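Local coordinates for protein PP1b (PDB 6JDR) that probably unwinds RNA and DNA duplexes with 5' to 3' polarity at the cost of ATP, as the zinc-binding superfamily 1 helicase of an arterivirus replicase polyprotein, at residues 145-150 and 271-276; 285-290 and 379-384; 96-101 and 118-123; 303-308 and 367-372. The protein carries 1 engineered substitution. All coordinates share one frame; numbering follows the deposited sequence.

Contact 1: residues 145-150 and 271-276; sequences RFIIGP and TQLKTI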
# COMPACT_ATOMS: atom_id res chain seq x y z
N ARG A 145 -5.03 1.23 3.58
CA ARG A 145 -4.59 2.57 3.20
C ARG A 145 -4.43 2.69 1.68
O ARG A 145 -4.06 1.73 1.01
CB ARG A 145 -3.27 2.91 3.90
CG ARG A 145 -2.23 1.80 3.86
N PHE A 146 -4.73 3.87 1.14
CA PHE A 146 -4.54 4.15 -0.27
C PHE A 146 -3.45 5.21 -0.45
O PHE A 146 -3.66 6.38 -0.15
CB PHE A 146 -5.85 4.63 -0.91
CG PHE A 146 -5.81 4.68 -2.41
CD1 PHE A 146 -6.21 3.59 -3.16
CD2 PHE A 146 -5.36 5.81 -3.07
CE1 PHE A 146 -6.17 3.63 -4.54
CE2 PHE A 146 -5.31 5.86 -4.46
CZ PHE A 146 -5.72 4.76 -5.19
N ILE A 147 -2.29 4.78 -0.96
CA ILE A 147 -1.15 5.68 -1.18
C ILE A 147 -1.27 6.35 -2.55
O ILE A 147 -1.06 5.72 -3.58
CB ILE A 147 0.20 4.92 -1.07
CG1 ILE A 147 0.55 4.64 0.40
CG2 ILE A 147 1.35 5.74 -1.66
CD1 ILE A 147 -0.45 3.80 1.15
N ILE A 148 -1.59 7.64 -2.54
CA ILE A 148 -1.68 8.43 -3.76
C ILE A 148 -0.29 8.98 -4.07
O ILE A 148 0.33 9.60 -3.21
CB ILE A 148 -2.65 9.61 -3.62
CG1 ILE A 148 -4.02 9.15 -3.12
CG2 ILE A 148 -2.81 10.33 -4.96
CD1 ILE A 148 -4.96 10.27 -2.75
N GLY A 149 0.18 8.77 -5.29
CA GLY A 149 1.51 9.21 -5.68
C GLY A 149 1.54 10.69 -6.02
O GLY A 149 0.49 11.34 -6.11
N PRO A 150 2.75 11.24 -6.22
CA PRO A 150 2.93 12.64 -6.63
C PRO A 150 2.82 12.79 -8.15
O PRO A 150 2.72 11.78 -8.85
CB PRO A 150 4.34 12.95 -6.15
CG PRO A 150 5.06 11.65 -6.28
CD PRO A 150 4.05 10.55 -6.08
N THR A 271 -3.35 8.57 1.83
CA THR A 271 -2.05 9.17 2.11
C THR A 271 -1.48 9.77 0.81
O THR A 271 -1.15 9.04 -0.12
CB THR A 271 -1.06 8.12 2.66
OG1 THR A 271 -1.60 7.54 3.85
CG2 THR A 271 0.30 8.75 2.97
N GLN A 272 -1.39 11.10 0.77
CA GLN A 272 -0.83 11.80 -0.38
C GLN A 272 0.69 11.88 -0.24
O GLN A 272 1.19 12.41 0.75
CB GLN A 272 -1.42 13.20 -0.49
CG GLN A 272 -0.92 14.03 -1.66
CD GLN A 272 -1.26 13.41 -3.01
OE1 GLN A 272 -2.41 13.47 -3.45
NE2 GLN A 272 -0.26 12.83 -3.67
N LEU A 273 1.41 11.36 -1.23
CA LEU A 273 2.88 11.47 -1.26
C LEU A 273 3.32 12.86 -1.75
O LEU A 273 2.66 13.47 -2.59
CB LEU A 273 3.49 10.38 -2.14
CG LEU A 273 4.02 9.10 -1.47
CD1 LEU A 273 3.16 8.64 -0.31
CD2 LEU A 273 4.17 8.00 -2.51
N LYS A 274 4.44 13.34 -1.20
CA LYS A 274 5.03 14.61 -1.62
C LYS A 274 6.53 14.45 -1.83
O LYS A 274 7.23 13.92 -0.96
CB LYS A 274 4.76 15.70 -0.58
CG LYS A 274 5.09 17.11 -1.05
CD LYS A 274 4.69 18.15 -0.01
CE LYS A 274 5.24 19.52 -0.35
NZ LYS A 274 4.60 20.12 -1.55
N THR A 275 7.01 14.91 -2.98
CA THR A 275 8.43 14.83 -3.31
C THR A 275 9.20 15.98 -2.68
O THR A 275 8.78 17.13 -2.75
CB THR A 275 8.66 14.86 -4.84
OG1 THR A 275 7.97 15.97 -5.41
CG2 THR A 275 8.17 13.57 -5.48
N ILE A 276 10.34 15.65 -2.07
CA ILE A 276 11.23 16.65 -1.48
C ILE A 276 12.58 16.59 -2.19
O ILE A 276 13.18 15.52 -2.31
CB ILE A 276 11.41 16.40 0.03
CG1 ILE A 276 10.07 16.53 0.77
CG2 ILE A 276 12.45 17.34 0.63
CD1 ILE A 276 9.39 17.88 0.61
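I147 and I148, on an inner strand of the parallel sheet that runs into what is probably the Walker A loop, pair in parallel with T271 and Q272 on the neighbouring strand. Three backbone bonds join them. T271 N gives its hydrogen to F146 O at 3.0 Å. I148 N reaches T271 O at 2.8 Å. L273 N then meets I148 O at 2.9 Å, almost in line with the carbonyl. As the chain leaves the strand at G149, a side chain takes over from the backbone. Q272 has CG anti to the backbone N (chi1 -179°) and then folds at chi2, which carries its amide forward beside the departing chain. NE2 there donates twice: to G149 O at 3.0 Å, from above that carbonyl's plane, and to its neighbour L273 O at 3.2 Å, in plane on a lone pair. Glutamine suits the place because one amide nitrogen serves a loop carbonyl and a strand carbonyl together. G149 opens a pattern consistent with a P-loop of the RecA-like core, in which strand, phosphate-binding loop and helix 155-162 follow one another. I147 meets L273 by apolar contact alone: I147 CG2 fits against the fork of L273, 3.7 Å from CD1 and equally near CD2, and W158 of that helix touches both residues. Farther along, the P150 ring lies across L273, with CD 4.0 Å from L273 CB, and its CG meets the T275 methyl CG2 at 3.7 Å, nearly at right angles.

Contact 2: residues 285-290 and 379-384; sequences DAIQPD and SVFDLP. Engineered in segment 379-384: V380 (natural residue Met).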
# COMPACT_ATOMS: atom_id res chain seq x y z
N ASP A 285 11.78 12.37 7.55
CA ASP A 285 11.25 11.56 8.65
C ASP A 285 11.12 12.34 9.96
O ASP A 285 10.11 12.22 10.67
CB ASP A 285 12.13 10.32 8.88
CG ASP A 285 12.08 9.33 7.72
OD1 ASP A 285 11.26 9.52 6.79
OD2 ASP A 285 12.85 8.34 7.75
N ALA A 286 12.14 13.13 10.29
CA ALA A 286 12.15 13.89 11.54
C ALA A 286 11.09 14.98 11.53
O ALA A 286 10.44 15.22 12.55
CB ALA A 286 13.53 14.50 11.78
N ILE A 287 10.90 15.63 10.38
CA ILE A 287 9.96 16.74 10.27
C ILE A 287 8.52 16.31 9.99
O ILE A 287 7.60 17.13 10.06
CB ILE A 287 10.41 17.78 9.21
CG1 ILE A 287 10.31 17.22 7.79
CG2 ILE A 287 11.83 18.26 9.50
CD1 ILE A 287 10.53 18.26 6.71
N GLN A 288 8.33 15.02 9.69
CA GLN A 288 7.01 14.50 9.28
C GLN A 288 5.84 14.90 10.19
O GLN A 288 4.79 15.32 9.69
CB GLN A 288 7.07 12.97 9.10
CG GLN A 288 5.79 12.35 8.53
CD GLN A 288 5.39 12.94 7.18
OE1 GLN A 288 6.03 12.67 6.16
NE2 GLN A 288 4.34 13.75 7.18
N PRO A 289 6.00 14.80 11.53
CA PRO A 289 4.94 15.22 12.45
C PRO A 289 4.27 16.57 12.16
O PRO A 289 3.12 16.77 12.54
CB PRO A 289 5.67 15.28 13.79
CG PRO A 289 6.68 14.19 13.69
CD PRO A 289 7.12 14.16 12.25
N ASP A 290 4.98 17.49 11.50
CA ASP A 290 4.44 18.81 11.16
C ASP A 290 3.63 18.87 9.85
O ASP A 290 3.14 19.94 9.50
CB ASP A 290 5.56 19.85 11.07
CG ASP A 290 5.96 20.39 12.42
OD1 ASP A 290 5.41 21.43 12.82
OD2 ASP A 290 6.80 19.75 13.09
N SER A 379 14.23 16.48 22.90
CA SER A 379 12.90 16.76 23.46
C SER A 379 11.96 17.49 22.49
O SER A 379 10.81 17.77 22.85
CB SER A 379 13.05 17.58 24.75
OG SER A 379 13.64 18.84 24.49
N VAL A 380 12.45 17.80 21.30
CA VAL A 380 11.64 18.44 20.26
C VAL A 380 11.62 17.62 18.96
O VAL A 380 10.62 17.64 18.23
CB VAL A 380 12.16 19.86 19.97
CG1 VAL A 380 11.18 20.63 19.11
CG2 VAL A 380 12.39 20.61 21.27
N PHE A 381 12.71 16.92 18.66
CA PHE A 381 12.84 16.18 17.42
C PHE A 381 13.48 14.82 17.63
O PHE A 381 14.28 14.63 18.54
CB PHE A 381 13.70 16.97 16.43
CG PHE A 381 12.92 17.86 15.52
CD1 PHE A 381 12.50 19.11 15.94
CD2 PHE A 381 12.59 17.44 14.24
CE1 PHE A 381 11.78 19.94 15.10
CE2 PHE A 381 11.87 18.26 13.39
CZ PHE A 381 11.47 19.51 13.82
N ASP A 382 13.11 13.88 16.76
CA ASP A 382 13.81 12.61 16.62
C ASP A 382 14.69 12.74 15.39
O ASP A 382 14.20 12.71 14.26
CB ASP A 382 12.83 11.45 16.46
CG ASP A 382 11.97 11.24 17.70
OD1 ASP A 382 10.75 11.00 17.55
OD2 ASP A 382 12.51 11.32 18.82
N LEU A 383 15.98 12.93 15.62
CA LEU A 383 16.94 13.13 14.54
C LEU A 383 18.21 12.35 14.84
O LEU A 383 19.13 12.88 15.47
CB LEU A 383 17.24 14.62 14.37
CG LEU A 383 18.14 15.01 13.20
CD1 LEU A 383 17.47 14.70 11.86
CD2 LEU A 383 18.50 16.48 13.28
N PRO A 384 18.27 11.08 14.40
CA PRO A 384 19.45 10.26 14.68
C PRO A 384 20.67 10.71 13.88
O PRO A 384 20.54 11.32 12.82
CB PRO A 384 19.02 8.84 14.25
CG PRO A 384 17.56 8.91 13.95
CD PRO A 384 17.26 10.34 13.62
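A286 and F381 bring the apolar part of this contact together, at the end of helix 281-287 and on the irregular chain that follows strand 367-371. A286 turns its CB toward the other segment, where the methyl lies at the edge of the F381 ring, 3.9 Å from CD2. The same CB is 3.9 Å from L383 CD1, so one small methyl is shared by an aromatic and a branched side chain; alanine suits a place where the helix comes this close. I287 adds its CG2, also at the ring edge and 3.9 Å from F381 CE2. With CG1 set between the backbone N and the carbonyl carbon (chi1 69°), CG2 is left at the ring edge while the longer branch leads away. Helix 281-287 follows strand 270-276 and precedes strand 294-297 in the chain, both of the seven-stranded sheet, whereas strand 367-371 belongs to the five-stranded one, so the contact joins elements of what are probably the two RecA-like domains of the helicase core. Helix 354-361 covers this join, with L358 against I287, A357 against F381 and I361 against L383.

Polar groups meet apolar ones at two points. D382 O is modelled 3.1 Å from A286 CB, which is doubtfully short, and A286 O lies obliquely by the ring, 3.5 Å from F381 CE2. No hydrogen bond crosses directly between the segments. R354 links them instead: it forms a salt bridge with D290, a cation-pi contact with F381 and a hydrogen bond to the carbonyl of V380, an engineered residue.

Contact 3: residues 96-101 and 118-123; sequences QTRRGL and GDYAST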
# COMPACT_ATOMS: atom_id res chain seq x y z
N GLN A 96 -27.73 -27.04 -5.98
CA GLN A 96 -29.18 -26.98 -5.82
C GLN A 96 -29.79 -28.26 -6.39
O GLN A 96 -29.39 -28.72 -7.46
CB GLN A 96 -29.78 -25.77 -6.55
CG GLN A 96 -29.47 -24.41 -5.93
CD GLN A 96 -30.25 -24.14 -4.65
OE1 GLN A 96 -31.10 -24.93 -4.23
NE2 GLN A 96 -29.97 -23.00 -4.02
N THR A 97 -30.74 -28.83 -5.65
CA THR A 97 -31.43 -30.06 -6.05
C THR A 97 -32.90 -29.94 -5.66
O THR A 97 -33.29 -28.97 -5.02
CB THR A 97 -30.85 -31.29 -5.33
OG1 THR A 97 -31.13 -31.20 -3.93
CG2 THR A 97 -29.34 -31.38 -5.54
N ARG A 98 -33.70 -30.94 -6.03
CA ARG A 98 -35.11 -30.98 -5.63
C ARG A 98 -35.30 -31.02 -4.11
O ARG A 98 -36.33 -30.59 -3.60
CB ARG A 98 -35.85 -32.16 -6.29
CG ARG A 98 -35.38 -33.55 -5.86
CD ARG A 98 -36.26 -34.63 -6.49
NE ARG A 98 -35.84 -35.98 -6.09
CZ ARG A 98 -34.92 -36.72 -6.72
NH1 ARG A 98 -34.29 -36.27 -7.80
NH2 ARG A 98 -34.63 -37.93 -6.26
N ARG A 99 -34.29 -31.52 -3.39
CA ARG A 99 -34.26 -31.47 -1.93
C ARG A 99 -33.60 -30.19 -1.40
O ARG A 99 -33.13 -30.15 -0.26
CB ARG A 99 -33.54 -32.72 -1.38
CG ARG A 99 -34.43 -33.95 -1.24
CD ARG A 99 -34.87 -34.16 0.21
NE ARG A 99 -35.93 -35.16 0.35
CZ ARG A 99 -37.23 -34.93 0.16
NH1 ARG A 99 -37.67 -33.72 -0.18
NH2 ARG A 99 -38.11 -35.91 0.32
N GLY A 100 -33.57 -29.14 -2.21
CA GLY A 100 -32.98 -27.86 -1.81
C GLY A 100 -31.47 -27.82 -1.95
O GLY A 100 -30.88 -28.62 -2.68
N LEU A 101 -30.85 -26.87 -1.25
CA LEU A 101 -29.41 -26.66 -1.32
C LEU A 101 -28.67 -27.68 -0.46
O LEU A 101 -29.05 -27.91 0.69
CB LEU A 101 -29.07 -25.25 -0.85
CG LEU A 101 -27.61 -24.80 -0.96
CD1 LEU A 101 -27.15 -24.81 -2.41
CD2 LEU A 101 -27.45 -23.42 -0.34
N GLY A 118 -30.22 -42.22 -4.34
CA GLY A 118 -31.00 -41.81 -5.51
C GLY A 118 -30.16 -41.07 -6.53
O GLY A 118 -28.93 -41.02 -6.44
N ASP A 119 -30.84 -40.51 -7.53
CA ASP A 119 -30.21 -39.68 -8.55
C ASP A 119 -30.88 -38.32 -8.54
O ASP A 119 -32.11 -38.22 -8.59
CB ASP A 119 -30.33 -40.33 -9.93
CG ASP A 119 -29.52 -41.62 -10.04
OD1 ASP A 119 -29.73 -42.53 -9.21
OD2 ASP A 119 -28.68 -41.72 -10.96
N TYR A 120 -30.07 -37.26 -8.46
CA TYR A 120 -30.58 -35.90 -8.35
C TYR A 120 -30.03 -35.00 -9.45
O TYR A 120 -28.81 -34.89 -9.61
CB TYR A 120 -30.23 -35.31 -6.99
CG TYR A 120 -30.69 -36.12 -5.81
CD1 TYR A 120 -31.93 -35.89 -5.22
CD2 TYR A 120 -29.89 -37.12 -5.27
CE1 TYR A 120 -32.36 -36.63 -4.13
CE2 TYR A 120 -30.30 -37.86 -4.18
CZ TYR A 120 -31.54 -37.61 -3.61
OH TYR A 120 -31.95 -38.35 -2.53
N ALA A 121 -30.93 -34.36 -10.19
CA ALA A 121 -30.54 -33.27 -11.08
C ALA A 121 -29.95 -32.17 -10.19
O ALA A 121 -30.56 -31.78 -9.20
CB ALA A 121 -31.74 -32.75 -11.84
N SER A 122 -28.76 -31.71 -10.54
CA SER A 122 -28.04 -30.76 -9.70
C SER A 122 -27.36 -29.67 -10.51
O SER A 122 -26.67 -29.94 -11.49
CB SER A 122 -27.01 -31.49 -8.83
OG SER A 122 -25.93 -31.97 -9.62
N THR A 123 -27.58 -28.43 -10.09
CA THR A 123 -26.83 -27.29 -10.62
C THR A 123 -25.87 -26.84 -9.54
O THR A 123 -26.28 -26.55 -8.41
CB THR A 123 -27.76 -26.13 -11.00
OG1 THR A 123 -28.56 -25.76 -9.87
CG2 THR A 123 -28.68 -26.53 -12.15
O HOH W 1 -34.25 -34.51 -10.07
O HOH W 2 -32.75 -32.64 -7.89
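R98 lays its guanidinium across Y120, one face of the flat group set against CD1 and CE1 of the tyrosine. The planes are 24° apart, and the distance from R98 CZ to Y120 CD1 is 3.4 Å. CG sits between the backbone N and the carbonyl carbon (chi1 65°), and the chain then runs extended to NE, which swings the group out of the turn and over the other strand. In the guanidinium plane, NH1 donates to D119 O at 3.0 Å, while NH2 adds a weak bond to the same oxygen. Arginine suits this place because its face can pack on an aromatic side chain while its edge feeds a backbone carbonyl. A water bridges the base of the same residue, accepting from R98 N at 2.7 Å and donating to A121 O at 2.7 Å.

At the far end Q96 and T123 form an antiparallel hydrogen-bonded pair: Q96 N to T123 O is 2.9 Å, and T123 N to Q96 O is 3.2 Å. Between these ends T97 CG2 lies 4.0 Å from S122 CB. T97 OG1 bonds G100 O at 2.9 Å and so braces the type I turn from T97 to G100, where the positive phi of G100 favours glycine.

Strand 118-124 lies in the middle of a four-stranded antiparallel sheet, with the hairpin of 93-97 and 100-104 on one side and strand 79-83 on the other. M81 and V83 of that last strand pack on Y120, whose OH bonds to P116 O.

Contact 4: residues 303-308 and 367-372; sequences RVTYVE and AIFVYD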
# COMPACT_ATOMS: atom_id res chain seq x y z
N ARG A 303 23.61 14.60 5.94
CA ARG A 303 24.44 14.14 7.06
C ARG A 303 24.05 14.84 8.35
O ARG A 303 23.76 16.04 8.36
CB ARG A 303 25.92 14.38 6.76
CG ARG A 303 26.87 13.75 7.77
CD ARG A 303 28.32 14.08 7.44
NE ARG A 303 28.81 13.34 6.27
CZ ARG A 303 30.00 13.52 5.70
NH1 ARG A 303 30.86 14.42 6.18
NH2 ARG A 303 30.34 12.80 4.64
N VAL A 304 24.03 14.08 9.45
CA VAL A 304 23.74 14.62 10.77
C VAL A 304 24.82 14.15 11.74
O VAL A 304 25.00 12.94 11.93
CB VAL A 304 22.35 14.19 11.27
CG1 VAL A 304 22.11 14.70 12.69
CG2 VAL A 304 21.27 14.69 10.32
N THR A 305 25.52 15.10 12.35
CA THR A 305 26.65 14.81 13.23
C THR A 305 26.51 15.59 14.53
O THR A 305 26.30 16.81 14.50
CB THR A 305 27.98 15.19 12.55
OG1 THR A 305 27.93 14.89 11.15
CG2 THR A 305 29.14 14.45 13.20
N TYR A 306 26.61 14.90 15.66
CA TYR A 306 26.53 15.52 16.98
C TYR A 306 27.92 15.77 17.57
O TYR A 306 28.52 14.87 18.17
CB TYR A 306 25.68 14.67 17.93
CG TYR A 306 24.20 14.78 17.67
CD1 TYR A 306 23.38 15.58 18.46
CD2 TYR A 306 23.61 14.10 16.60
CE1 TYR A 306 22.02 15.69 18.22
CE2 TYR A 306 22.25 14.20 16.35
CZ TYR A 306 21.46 15.00 17.16
OH TYR A 306 20.11 15.10 16.90
N VAL A 307 28.41 16.99 17.40
CA VAL A 307 29.75 17.38 17.87
C VAL A 307 29.77 17.69 19.37
O VAL A 307 28.82 18.25 19.91
CB VAL A 307 30.31 18.59 17.08
CG1 VAL A 307 30.38 18.27 15.60
CG2 VAL A 307 29.47 19.85 17.32
N GLU A 308 30.87 17.32 20.02
CA GLU A 308 31.03 17.52 21.47
C GLU A 308 31.52 18.93 21.81
O GLU A 308 31.37 19.38 22.95
CB GLU A 308 32.00 16.48 22.05
CG GLU A 308 31.60 15.03 21.81
CD GLU A 308 30.29 14.64 22.48
OE1 GLU A 308 30.07 15.03 23.65
OE2 GLU A 308 29.49 13.92 21.85
N ALA A 367 24.61 18.44 4.66
CA ALA A 367 25.08 18.13 6.01
C ALA A 367 24.63 19.17 7.03
O ALA A 367 24.49 20.35 6.71
CB ALA A 367 26.59 18.01 6.04
N ILE A 368 24.41 18.72 8.26
CA ILE A 368 24.13 19.61 9.37
C ILE A 368 24.88 19.10 10.61
O ILE A 368 24.80 17.92 10.96
CB ILE A 368 22.60 19.77 9.62
CG1 ILE A 368 22.32 20.78 10.74
CG2 ILE A 368 21.92 18.42 9.86
CD1 ILE A 368 22.11 20.20 12.13
N PHE A 369 25.65 20.00 11.23
CA PHE A 369 26.39 19.68 12.45
C PHE A 369 25.69 20.33 13.62
O PHE A 369 25.38 21.52 13.58
CB PHE A 369 27.83 20.18 12.35
CG PHE A 369 28.62 19.52 11.25
CD1 PHE A 369 28.55 19.98 9.94
CD2 PHE A 369 29.44 18.43 11.53
CE1 PHE A 369 29.27 19.38 8.93
CE2 PHE A 369 30.17 17.82 10.52
CZ PHE A 369 30.08 18.29 9.22
N VAL A 370 25.44 19.56 14.67
CA VAL A 370 24.64 20.05 15.79
C VAL A 370 25.43 20.01 17.09
O VAL A 370 25.81 18.95 17.59
CB VAL A 370 23.29 19.30 15.89
CG1 VAL A 370 23.46 17.79 15.81
CG2 VAL A 370 22.53 19.70 17.15
N TYR A 371 25.71 21.20 17.62
CA TYR A 371 26.31 21.36 18.94
C TYR A 371 25.17 21.51 19.93
O TYR A 371 24.51 22.55 19.98
CB TYR A 371 27.23 22.59 18.97
CG TYR A 371 27.88 22.83 20.31
CD1 TYR A 371 28.73 21.88 20.87
CD2 TYR A 371 27.66 24.01 21.01
CE1 TYR A 371 29.33 22.09 22.10
CE2 TYR A 371 28.26 24.23 22.24
CZ TYR A 371 29.10 23.27 22.78
OH TYR A 371 29.69 23.48 24.00
N ASP A 372 24.93 20.45 20.71
CA ASP A 372 23.76 20.37 21.58
C ASP A 372 24.17 19.81 22.94
O ASP A 372 23.78 18.70 23.30
CB ASP A 372 22.69 19.48 20.92
CG ASP A 372 21.39 19.45 21.71
OD1 ASP A 372 21.10 20.43 22.42
OD2 ASP A 372 20.65 18.45 21.61
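R303 and A367 start a parallel strand pair in which backbone donors and acceptors meet in turn. I368 N donates to R303 O at 2.8 Å. The next bond, from T305 N to I368 O, is longer at 3.2 Å; V370 N then meets T305 O at 2.9 Å, nearly straight at 170°. After that the pairing slackens, and V307 N to V370 O is only a weak bond.

Polar side-chain ends find partners beyond the pair. The R303 chain bends at chi3, and its NH2 gives hydrogen bonds to the carbonyls of T388 and V390, a good use for an arginine buried at a strand start. Y306 OH bonds to L383 O.

Apolar groups fill the faces. V370 CG1 sits 3.4 Å from the centroid of the Y306 ring, 9° off its normal, a CH-pi contact made possible by chi1 of 48°, which places that methyl over the ring face. Alongside, V304 CG2 meets I368 CG2 at 3.8 Å. On the other face T305 CB lies 3.7 Å from F369 CD2.

Strand 303-307 is outermost in this five-stranded parallel sheet, and 367-371 lies between it and 342-345, an arrangement consistent with the second RecA-like domain of a superfamily 1 helicase.

From the N terminus, contact 3 comes first, closing a short loop inside the small antiparallel sheet; its centre is about 53 Å from that of contact 1 and about 78 Å from that of contact 4. Contact 1 then closes a span of 120 residues within the seven-stranded sheet. Strand 270-276 leads on to helix 281-287, where contact 2 opens. Contact 4 is nested inside the loop that contact 2 closes, pairing the strand that starts the five-stranded sheet with a late-returning one. Contacts 2 and 4 touch, with L383 packing on V304, so the helix-to-loop join of contact 2 borders strand 303-307 at the edge of the five-stranded sheet.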